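Arabinogalactan endo-1,4-beta-galactosidase (Ignisphaera aggregans, PDB 7OSK) probably cleaves internal beta-1,4-galactosidic linkages of galactans and arabinogalactans, this chain being the calcium-bound glycoside hydrolase family 53 catalytic domain of a longer protein. Local coordinates at residues A204-T207 against Q208-L212; S323-G326 against Q327-F330; A122-A126 against K127-V131. All blocks are in the same frame, centred on the assembly; numbering follows the deposited sequence.

Contact 1. Residues A204-T207 against Q208-L212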
ATOM      1  N   ALA A 204     -12.514  16.027  11.858  1.00 22.36           N
ATOM      2  CA  ALA A 204     -13.178  17.103  12.585  1.00 24.50           C
ATOM      3  C   ALA A 204     -14.517  16.610  13.125  1.00 26.66           C
ATOM      4  O   ALA A 204     -14.840  16.819  14.296  1.00 28.32           O
ATOM      5  CB  ALA A 204     -13.375  18.307  11.686  1.00 24.29           C
ATOM      6  N   ASN A 205     -15.293  15.957  12.266  1.00 25.65           N
ATOM      7  CA  ASN A 205     -16.491  15.253  12.703  1.00 26.31           C
ATOM      8  C   ASN A 205     -16.095  13.891  13.255  1.00 25.44           C
ATOM      9  O   ASN A 205     -16.438  12.858  12.680  1.00 25.59           O
ATOM     10  CB  ASN A 205     -17.488  15.084  11.555  1.00 26.63           C
ATOM     11  CG  ASN A 205     -17.720  16.365  10.789  1.00 29.04           C
ATOM     12  OD1 ASN A 205     -17.170  16.558   9.705  1.00 25.98           O
ATOM     13  ND2 ASN A 205     -18.536  17.253  11.348  1.00 33.95           N
ATOM     14  N   TRP A 206     -15.361  13.897  14.363  1.00 23.25           N
ATOM     15  CA  TRP A 206     -14.797  12.670  14.912  1.00 22.71           C
ATOM     16  C   TRP A 206     -15.861  11.625  15.206  1.00 21.84           C
ATOM     17  O   TRP A 206     -15.662  10.442  14.944  1.00 22.38           O
ATOM     18  CB  TRP A 206     -14.015  12.961  16.188  1.00 22.42           C
ATOM     19  CG  TRP A 206     -13.274  11.763  16.673  1.00 21.15           C
ATOM     20  CD1 TRP A 206     -13.672  10.883  17.635  1.00 18.87           C
ATOM     21  CD2 TRP A 206     -12.007  11.296  16.200  1.00 21.43           C
ATOM     22  NE1 TRP A 206     -12.726   9.901  17.798  1.00 20.52           N
ATOM     23  CE2 TRP A 206     -11.693  10.131  16.927  1.00 20.71           C
ATOM     24  CE3 TRP A 206     -11.104  11.754  15.235  1.00 21.28           C
ATOM     25  CZ2 TRP A 206     -10.517   9.420  16.720  1.00 21.27           C
ATOM     26  CZ3 TRP A 206      -9.938  11.047  15.032  1.00 20.02           C
ATOM     27  CH2 TRP A 206      -9.653   9.892  15.769  1.00 23.20           C
ATOM     28  N   THR A 207     -16.985  12.064  15.760  1.00 25.48           N
ATOM     29  CA  THR A 207     -18.071  11.155  16.110  1.00 28.16           C
ATOM     30  C   THR A 207     -18.567  10.396  14.882  1.00 24.55           C
ATOM     31  O   THR A 207     -18.696   9.171  14.905  1.00 22.50           O
ATOM     32  CB  THR A 207     -19.250  11.913  16.750  1.00 26.47           C
ATOM     33  OG1 THR A 207     -18.775  12.705  17.847  1.00 27.06           O
ATOM     34  CG2 THR A 207     -20.311  10.938  17.248  1.00 25.21           C
ATOM     35  N   GLN A 208     -18.838  11.133  13.812  1.00 25.95           N
ATOM     36  CA  GLN A 208     -19.317  10.538  12.573  1.00 24.68           C
ATOM     37  C   GLN A 208     -18.211   9.736  11.902  1.00 22.98           C
ATOM     38  O   GLN A 208     -18.458   8.684  11.312  1.00 20.52           O
ATOM     39  CB  GLN A 208     -19.836  11.623  11.631  1.00 24.04           C
ATOM     40  CG  GLN A 208     -21.075  12.328  12.151  1.00 24.50           C
ATOM     41  CD  GLN A 208     -21.725  13.214  11.109  1.00 25.46           C
ATOM     42  OE1 GLN A 208     -21.077  13.664  10.162  1.00 22.63           O
ATOM     43  NE2 GLN A 208     -23.019  13.466  11.277  1.00 26.75           N
ATOM     44  N   PHE A 209     -16.992  10.253  12.001  1.00 25.66           N
ATOM     45  CA  PHE A 209     -15.803   9.578  11.493  1.00 22.98           C
ATOM     46  C   PHE A 209     -15.674   8.179  12.104  1.00 22.01           C
ATOM     47  O   PHE A 209     -15.412   7.208  11.394  1.00 18.49           O
ATOM     48  CB  PHE A 209     -14.562  10.432  11.793  1.00 22.98           C
ATOM     49  CG  PHE A 209     -13.249   9.770  11.461  1.00 22.70           C
ATOM     50  CD1 PHE A 209     -13.130   8.896  10.391  1.00 22.38           C
ATOM     51  CD2 PHE A 209     -12.127  10.035  12.226  1.00 23.11           C
ATOM     52  CE1 PHE A 209     -11.914   8.298  10.099  1.00 21.58           C
ATOM     53  CE2 PHE A 209     -10.912   9.443  11.937  1.00 22.54           C
ATOM     54  CZ  PHE A 209     -10.806   8.574  10.875  1.00 19.76           C
ATOM     55  N   VAL A 210     -15.885   8.079  13.413  1.00 23.16           N
ATOM     56  CA  VAL A 210     -15.761   6.802  14.118  1.00 22.23           C
ATOM     57  C   VAL A 210     -16.921   5.868  13.789  1.00 19.81           C
ATOM     58  O   VAL A 210     -16.759   4.649  13.758  1.00 19.43           O
ATOM     59  CB  VAL A 210     -15.694   7.011  15.644  1.00 20.36           C
ATOM     60  CG1 VAL A 210     -15.816   5.682  16.387  1.00 22.15           C
ATOM     61  CG2 VAL A 210     -14.397   7.703  16.019  1.00 20.88           C
ATOM     62  N   GLY A 211     -18.095   6.440  13.559  1.00 22.25           N
ATOM     63  CA  GLY A 211     -19.254   5.655  13.185  1.00 19.15           C
ATOM     64  C   GLY A 211     -19.034   4.951  11.859  1.00 22.15           C
ATOM     65  O   GLY A 211     -19.351   3.771  11.715  1.00 22.62           O
ATOM     66  N   LEU A 212     -18.486   5.679  10.890  1.00 22.98           N
ATOM     67  CA  LEU A 212     -18.203   5.117   9.575  1.00 20.68           C
ATOM     68  C   LEU A 212     -17.048   4.128   9.644  1.00 20.11           C
ATOM     69  O   LEU A 212     -17.055   3.103   8.963  1.00 20.10           O
ATOM     70  CB  LEU A 212     -17.881   6.229   8.574  1.00 19.87           C
ATOM     71  CG  LEU A 212     -19.051   7.145   8.201  1.00 23.00           C
ATOM     72  CD1 LEU A 212     -18.577   8.309   7.344  1.00 22.94           C
ATOM     73  CD2 LEU A 212     -20.138   6.364   7.480  1.00 22.04           C
TER
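Trp206 receives Phe209 and Val210, three and four residues further along the helix, on a single face of its indole, a compact example of i to i+3 and i to i+4 packing in a first helical turn. From CB the side chain leaves with CG anti to the backbone N (chi1 -172°), which swings the ring alongside the turn that follows. On the pyrrole side, Trp206 CD1 lies 3.6 Å from Val210 CG2, a methyl that rests over the five-membered ring in a CH-pi contact, 3.7 Å from its centroid. Trp206 NE1 also passes close to this methyl, but its hydrogen bond goes to Ser251 OG. Across the ring fusion, Trp206 CE3 is 3.6 Å from Phe209 CD2, and Trp206 CZ3 is 3.6 Å from Phe209 CE2. The outermost contact is that of Trp206 CH2, 4.1 Å from Phe209 CE2. Phe209 thus presents its CD2-CE2 edge to the indole in a T-shaped pair, the six-membered rings centred 5.2 Å apart and their planes at 83°. Beneath the side chains, Val210 N donates to Trp206 O (2.8 Å) and Phe209 N to Asn205 O, the N-cap residue. The turn opens helix 206-223, the crossover between barrel strands 185-188 and 228-234. Trp206 faces the adjacent helix 238-250, meeting Arg247 in a cation-pi contact and Phe244 edge-to-face, whereas Leu212 packs on helix 158-178.

Contact 2. Residues S323-G326 against Q327-F330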
ATOM      1  N   SER A 323      20.236   5.117  -6.923  1.00 26.49           N
ATOM      2  CA  SER A 323      20.741   4.019  -7.743  1.00 27.34           C
ATOM      3  C   SER A 323      20.044   2.731  -7.344  1.00 28.07           C
ATOM      4  O   SER A 323      19.316   2.695  -6.353  1.00 32.21           O
ATOM      5  CB  SER A 323      22.253   3.859  -7.589  1.00 27.94           C
ATOM      6  OG  SER A 323      22.596   3.592  -6.239  1.00 28.63           O
ATOM      7  N   ILE A 324      20.278   1.667  -8.103  1.00 25.70           N
ATOM      8  CA  ILE A 324      19.689   0.378  -7.785  1.00 28.03           C
ATOM      9  C   ILE A 324      20.212  -0.096  -6.433  1.00 27.48           C
ATOM     10  O   ILE A 324      19.470  -0.668  -5.637  1.00 28.57           O
ATOM     11  CB  ILE A 324      19.993  -0.670  -8.874  1.00 35.62           C
ATOM     12  CG1 ILE A 324      19.513  -0.158 -10.238  1.00 29.96           C
ATOM     13  CG2 ILE A 324      19.335  -2.002  -8.522  1.00 32.02           C
ATOM     14  CD1 ILE A 324      19.709  -1.129 -11.391  1.00 30.17           C
ATOM     15  N   GLN A 325      21.492   0.155  -6.178  1.00 28.90           N
ATOM     16  CA  GLN A 325      22.093  -0.140  -4.880  1.00 27.72           C
ATOM     17  C   GLN A 325      21.490   0.745  -3.793  1.00 27.61           C
ATOM     18  O   GLN A 325      21.191   0.279  -2.693  1.00 27.40           O
ATOM     19  CB  GLN A 325      23.611   0.059  -4.931  1.00 28.19           C
ATOM     20  CG  GLN A 325      24.330  -0.245  -3.622  1.00 25.94           C
ATOM     21  CD  GLN A 325      24.326  -1.721  -3.286  1.00 29.61           C
ATOM     22  OE1 GLN A 325      25.079  -2.503  -3.868  1.00 30.55           O
ATOM     23  NE2 GLN A 325      23.476  -2.114  -2.343  1.00 29.41           N
ATOM     24  N   GLY A 326      21.329   2.027  -4.105  1.00 26.20           N
ATOM     25  CA  GLY A 326      20.796   2.983  -3.153  1.00 25.10           C
ATOM     26  C   GLY A 326      19.366   2.662  -2.776  1.00 27.34           C
ATOM     27  O   GLY A 326      18.942   2.906  -1.646  1.00 28.73           O
ATOM     28  N   GLN A 327      18.619   2.117  -3.732  1.00 25.58           N
ATOM     29  CA  GLN A 327      17.250   1.684  -3.491  1.00 24.67           C
ATOM     30  C   GLN A 327      17.243   0.489  -2.547  1.00 24.94           C
ATOM     31  O   GLN A 327      16.491   0.453  -1.574  1.00 22.81           O
ATOM     32  CB  GLN A 327      16.559   1.320  -4.810  1.00 27.07           C
ATOM     33  CG  GLN A 327      15.119   0.833  -4.654  1.00 23.85           C
ATOM     34  CD  GLN A 327      14.526   0.310  -5.951  1.00 23.02           C
ATOM     35  OE1 GLN A 327      15.141  -0.492  -6.653  1.00 22.18           O
ATOM     36  NE2 GLN A 327      13.320   0.765  -6.274  1.00 23.97           N
ATOM     37  N   ALA A 328      18.092  -0.487  -2.846  1.00 26.29           N
ATOM     38  CA  ALA A 328      18.162  -1.714  -2.066  1.00 24.76           C
ATOM     39  C   ALA A 328      18.659  -1.433  -0.652  1.00 26.24           C
ATOM     40  O   ALA A 328      18.156  -2.006   0.317  1.00 25.71           O
ATOM     41  CB  ALA A 328      19.066  -2.724  -2.754  1.00 25.55           C
ATOM     42  N   SER A 329      19.648  -0.552  -0.540  1.00 27.73           N
ATOM     43  CA  SER A 329      20.204  -0.186   0.758  1.00 25.58           C
ATOM     44  C   SER A 329      19.121   0.399   1.655  1.00 25.74           C
ATOM     45  O   SER A 329      19.057   0.101   2.847  1.00 26.08           O
ATOM     46  CB  SER A 329      21.348   0.816   0.593  1.00 25.70           C
ATOM     47  OG  SER A 329      22.412   0.258  -0.156  1.00 24.52           O
ATOM     48  N   PHE A 330      18.266   1.233   1.071  1.00 25.59           N
ATOM     49  CA  PHE A 330      17.171   1.841   1.814  1.00 26.68           C
ATOM     50  C   PHE A 330      16.173   0.797   2.312  1.00 26.16           C
ATOM     51  O   PHE A 330      15.754   0.842   3.470  1.00 26.40           O
ATOM     52  CB  PHE A 330      16.448   2.875   0.952  1.00 25.66           C
ATOM     53  CG  PHE A 330      15.052   3.171   1.414  1.00 25.30           C
ATOM     54  CD1 PHE A 330      14.828   3.775   2.641  1.00 27.43           C
ATOM     55  CD2 PHE A 330      13.962   2.842   0.628  1.00 22.75           C
ATOM     56  CE1 PHE A 330      13.544   4.044   3.074  1.00 26.11           C
ATOM     57  CE2 PHE A 330      12.674   3.112   1.055  1.00 24.50           C
ATOM     58  CZ  PHE A 330      12.467   3.713   2.280  1.00 24.28           C
TER
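Ser329 folds back on Gln325 one turn earlier, and two hydrogen bonds grip a single carbonyl oxygen, a familiar way for a serine to bind within its own helix. The hydroxyl OG of Ser329 donates to Gln325 O at 2.8 Å, from above the carbonyl plane, while the amide Ser329 N reaches Gln325 O at 2.8 Å. With OG placed beside its own backbone N (chi1 -62°), the hydroxyl lies against the helix wall. An alanine here removes the hydroxyl, and Gln325 O would probably be left to the amide of that residue, without the second bond from above its plane.

The other bonds across the turn are backbone ones: Gln327 N to Ser323 O, Ala328 N to Ile324 O, and the longer Phe330 N to Gly326 O (3.3 Å). Ser323 is the N-cap, its OG accepting from Gly326 N at 2.9 Å and so satisfying an amide of the first turn. Carbon contacts are few; Ala328 CB lies 3.6 Å from the carbonyl oxygen Ile324 O.

The two glutamine amides are held from outside: Gln325 NE2 donates to Ile39 O, Gln327 NE2 donates to Tyr351 OH and Ala376 O, and Gln327 OE1 is hydrogen-bonded to Ser387 OG. The chemistry is therefore that of a polar helix start: serines satisfy main-chain groups from within, while glutamines tie the same stretch of helix to more distant parts of the chain.

Contact 3. Residues A122-A126 against K127-V131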
ATOM      1  N   ALA A 122      -6.731 -13.409  -6.078  1.00 24.59           N
ATOM      2  CA  ALA A 122      -7.065 -14.828  -6.110  1.00 26.27           C
ATOM      3  C   ALA A 122      -5.872 -15.647  -6.585  1.00 23.39           C
ATOM      4  O   ALA A 122      -5.549 -16.685  -6.006  1.00 23.00           O
ATOM      5  CB  ALA A 122      -8.269 -15.070  -7.012  1.00 24.28           C
ATOM      6  N   LYS A 123      -5.220 -15.169  -7.639  1.00 22.05           N
ATOM      7  CA  LYS A 123      -4.064 -15.854  -8.203  1.00 22.62           C
ATOM      8  C   LYS A 123      -2.879 -15.792  -7.249  1.00 23.29           C
ATOM      9  O   LYS A 123      -2.094 -16.737  -7.158  1.00 25.86           O
ATOM     10  CB  LYS A 123      -3.691 -15.244  -9.555  1.00 21.61           C
ATOM     11  CG  LYS A 123      -4.730 -15.481 -10.641  1.00 25.84           C
ATOM     12  CD  LYS A 123      -4.421 -14.683 -11.897  1.00 29.03           C
ATOM     13  CE  LYS A 123      -5.531 -14.819 -12.929  1.00 29.14           C
ATOM     14  NZ  LYS A 123      -5.291 -13.952 -14.115  1.00 38.08           N
ATOM     15  N   ALA A 124      -2.754 -14.675  -6.536  1.00 24.03           N
ATOM     16  CA  ALA A 124      -1.677 -14.492  -5.571  1.00 20.74           C
ATOM     17  C   ALA A 124      -1.837 -15.438  -4.387  1.00 23.64           C
ATOM     18  O   ALA A 124      -0.882 -16.103  -3.981  1.00 23.32           O
ATOM     19  CB  ALA A 124      -1.635 -13.054  -5.093  1.00 21.48           C
ATOM     20  N   LYS A 125      -3.047 -15.497  -3.835  1.00 23.53           N
ATOM     21  CA  LYS A 125      -3.317 -16.361  -2.693  1.00 23.95           C
ATOM     22  C   LYS A 125      -3.190 -17.824  -3.104  1.00 25.17           C
ATOM     23  O   LYS A 125      -2.879 -18.688  -2.285  1.00 25.73           O
ATOM     24  CB  LYS A 125      -4.708 -16.086  -2.119  1.00 24.56           C
ATOM     25  CG  LYS A 125      -4.842 -16.455  -0.643  1.00 26.68           C
ATOM     26  CD  LYS A 125      -6.241 -16.183  -0.105  1.00 25.53           C
ATOM     27  CE  LYS A 125      -7.254 -17.186  -0.642  1.00 24.10           C
ATOM     28  NZ  LYS A 125      -8.632 -16.940  -0.119  1.00 24.50           N
ATOM     29  N   ALA A 126      -3.432 -18.093  -4.383  1.00 24.51           N
ATOM     30  CA  ALA A 126      -3.260 -19.434  -4.925  1.00 25.06           C
ATOM     31  C   ALA A 126      -1.778 -19.789  -5.006  1.00 23.97           C
ATOM     32  O   ALA A 126      -1.407 -20.962  -4.947  1.00 22.92           O
ATOM     33  CB  ALA A 126      -3.908 -19.539  -6.294  1.00 24.09           C
ATOM     34  N   LYS A 127      -0.940 -18.765  -5.141  1.00 23.62           N
ATOM     35  CA  LYS A 127       0.506 -18.951  -5.229  1.00 24.73           C
ATOM     36  C   LYS A 127       1.189 -18.757  -3.870  1.00 23.83           C
ATOM     37  O   LYS A 127       2.401 -18.552  -3.797  1.00 22.15           O
ATOM     38  CB  LYS A 127       1.097 -17.992  -6.268  1.00 23.48           C
ATOM     39  CG  LYS A 127       0.916 -18.461  -7.710  1.00 24.42           C
ATOM     40  CD  LYS A 127       1.495 -17.464  -8.705  1.00 25.14           C
ATOM     41  CE  LYS A 127       1.828 -18.124 -10.037  1.00 26.48           C
ATOM     42  NZ  LYS A 127       0.645 -18.732 -10.701  1.00 29.91           N
ATOM     43  N   GLY A 128       0.403 -18.822  -2.797  1.00 25.27           N
ATOM     44  CA  GLY A 128       0.941 -18.817  -1.447  1.00 23.60           C
ATOM     45  C   GLY A 128       1.068 -17.452  -0.792  1.00 22.74           C
ATOM     46  O   GLY A 128       1.364 -17.365   0.398  1.00 21.39           O
ATOM     47  N   PHE A 129       0.846 -16.387  -1.557  1.00 24.50           N
ATOM     48  CA  PHE A 129       0.995 -15.029  -1.036  1.00 22.37           C
ATOM     49  C   PHE A 129      -0.061 -14.683   0.010  1.00 23.12           C
ATOM     50  O   PHE A 129      -1.162 -15.239   0.009  1.00 21.60           O
ATOM     51  CB  PHE A 129       0.917 -14.003  -2.170  1.00 20.13           C
ATOM     52  CG  PHE A 129       2.080 -14.042  -3.119  1.00 21.50           C
ATOM     53  CD1 PHE A 129       2.064 -14.879  -4.223  1.00 24.09           C
ATOM     54  CD2 PHE A 129       3.180 -13.226  -2.918  1.00 22.81           C
ATOM     55  CE1 PHE A 129       3.130 -14.907  -5.103  1.00 22.78           C
ATOM     56  CE2 PHE A 129       4.248 -13.251  -3.795  1.00 21.85           C
ATOM     57  CZ  PHE A 129       4.221 -14.090  -4.889  1.00 23.13           C
ATOM     58  N   GLY A 130       0.290 -13.758   0.900  1.00 21.00           N
ATOM     59  CA  GLY A 130      -0.677 -13.128   1.781  1.00 19.56           C
ATOM     60  C   GLY A 130      -1.239 -11.902   1.086  1.00 20.62           C
ATOM     61  O   GLY A 130      -0.551 -11.289   0.269  1.00 22.07           O
ATOM     62  N   VAL A 131      -2.481 -11.547   1.399  1.00 21.12           N
ATOM     63  CA  VAL A 131      -3.164 -10.459   0.704  1.00 21.74           C
ATOM     64  C   VAL A 131      -3.677  -9.383   1.662  1.00 22.40           C
ATOM     65  O   VAL A 131      -4.453  -9.669   2.575  1.00 21.59           O
ATOM     66  CB  VAL A 131      -4.351 -10.994  -0.125  1.00 22.38           C
ATOM     67  CG1 VAL A 131      -5.090  -9.850  -0.818  1.00 20.56           C
ATOM     68  CG2 VAL A 131      -3.867 -12.008  -1.149  1.00 22.94           C
TER
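Phe129 turns back onto Ala124 through two torsions: the positive phi of Gly128 (92°) reverses the chain, and chi1 of -68° sets the phenyl ring beside its own backbone N. The ring edge then meets the carbonyl, Phe129 CD1 lying 3.2 Å from Ala124 O, and Phe129 CB packs 4.0 Å from Ala124 CB. This is a Schellman motif, with Gly128 as its C-prime residue: Phe129 N donates to Ala124 O at 3.0 Å, and Gly128 N makes a weak bond to Lys125 O at 3.3 Å. Ala124 O takes a second donor, Lys127 N at 2.9 Å; the two amides approach from opposite faces of the carbonyl plane. A weak bond also runs from Lys127 N to Lys123 O, and Lys127 CG lies 3.5 Å from that same oxygen. Further on, Lys125 CB touches Val131 CG2 at 4.3 Å. The turn carries the chain from helix 114-126 through a short loop into barrel strand 130-135. Ala124 and Phe129 pack together on Leu80 of helix 79-85 and Ile91 of strand 90-95, and Lys84 adds a cation-pi contact to the phenyl ring.

Overall arrangement
All three contacts are local and lie at helix ends of one eight-stranded parallel TIM barrel. Contacts 1 and 2 each start a helix, 206-223 and 324-342, whereas contact 3 finishes helix 114-126 and feeds the next strand; the first two therefore follow the carboxyl ends of strands, the side where TIM-barrel active sites lie, and the third precedes an amino end. None touches another. Centres of contacts 1 and 2 lie 41 Å apart on opposite sides of the chain's centre; contact 3 is 34 Å from contact 1 and 27 Å from contact 2, centre to centre. Only contact 2 approaches the calcium site, its Gln327 side chain about 10 Å from that of the ligand Glu373.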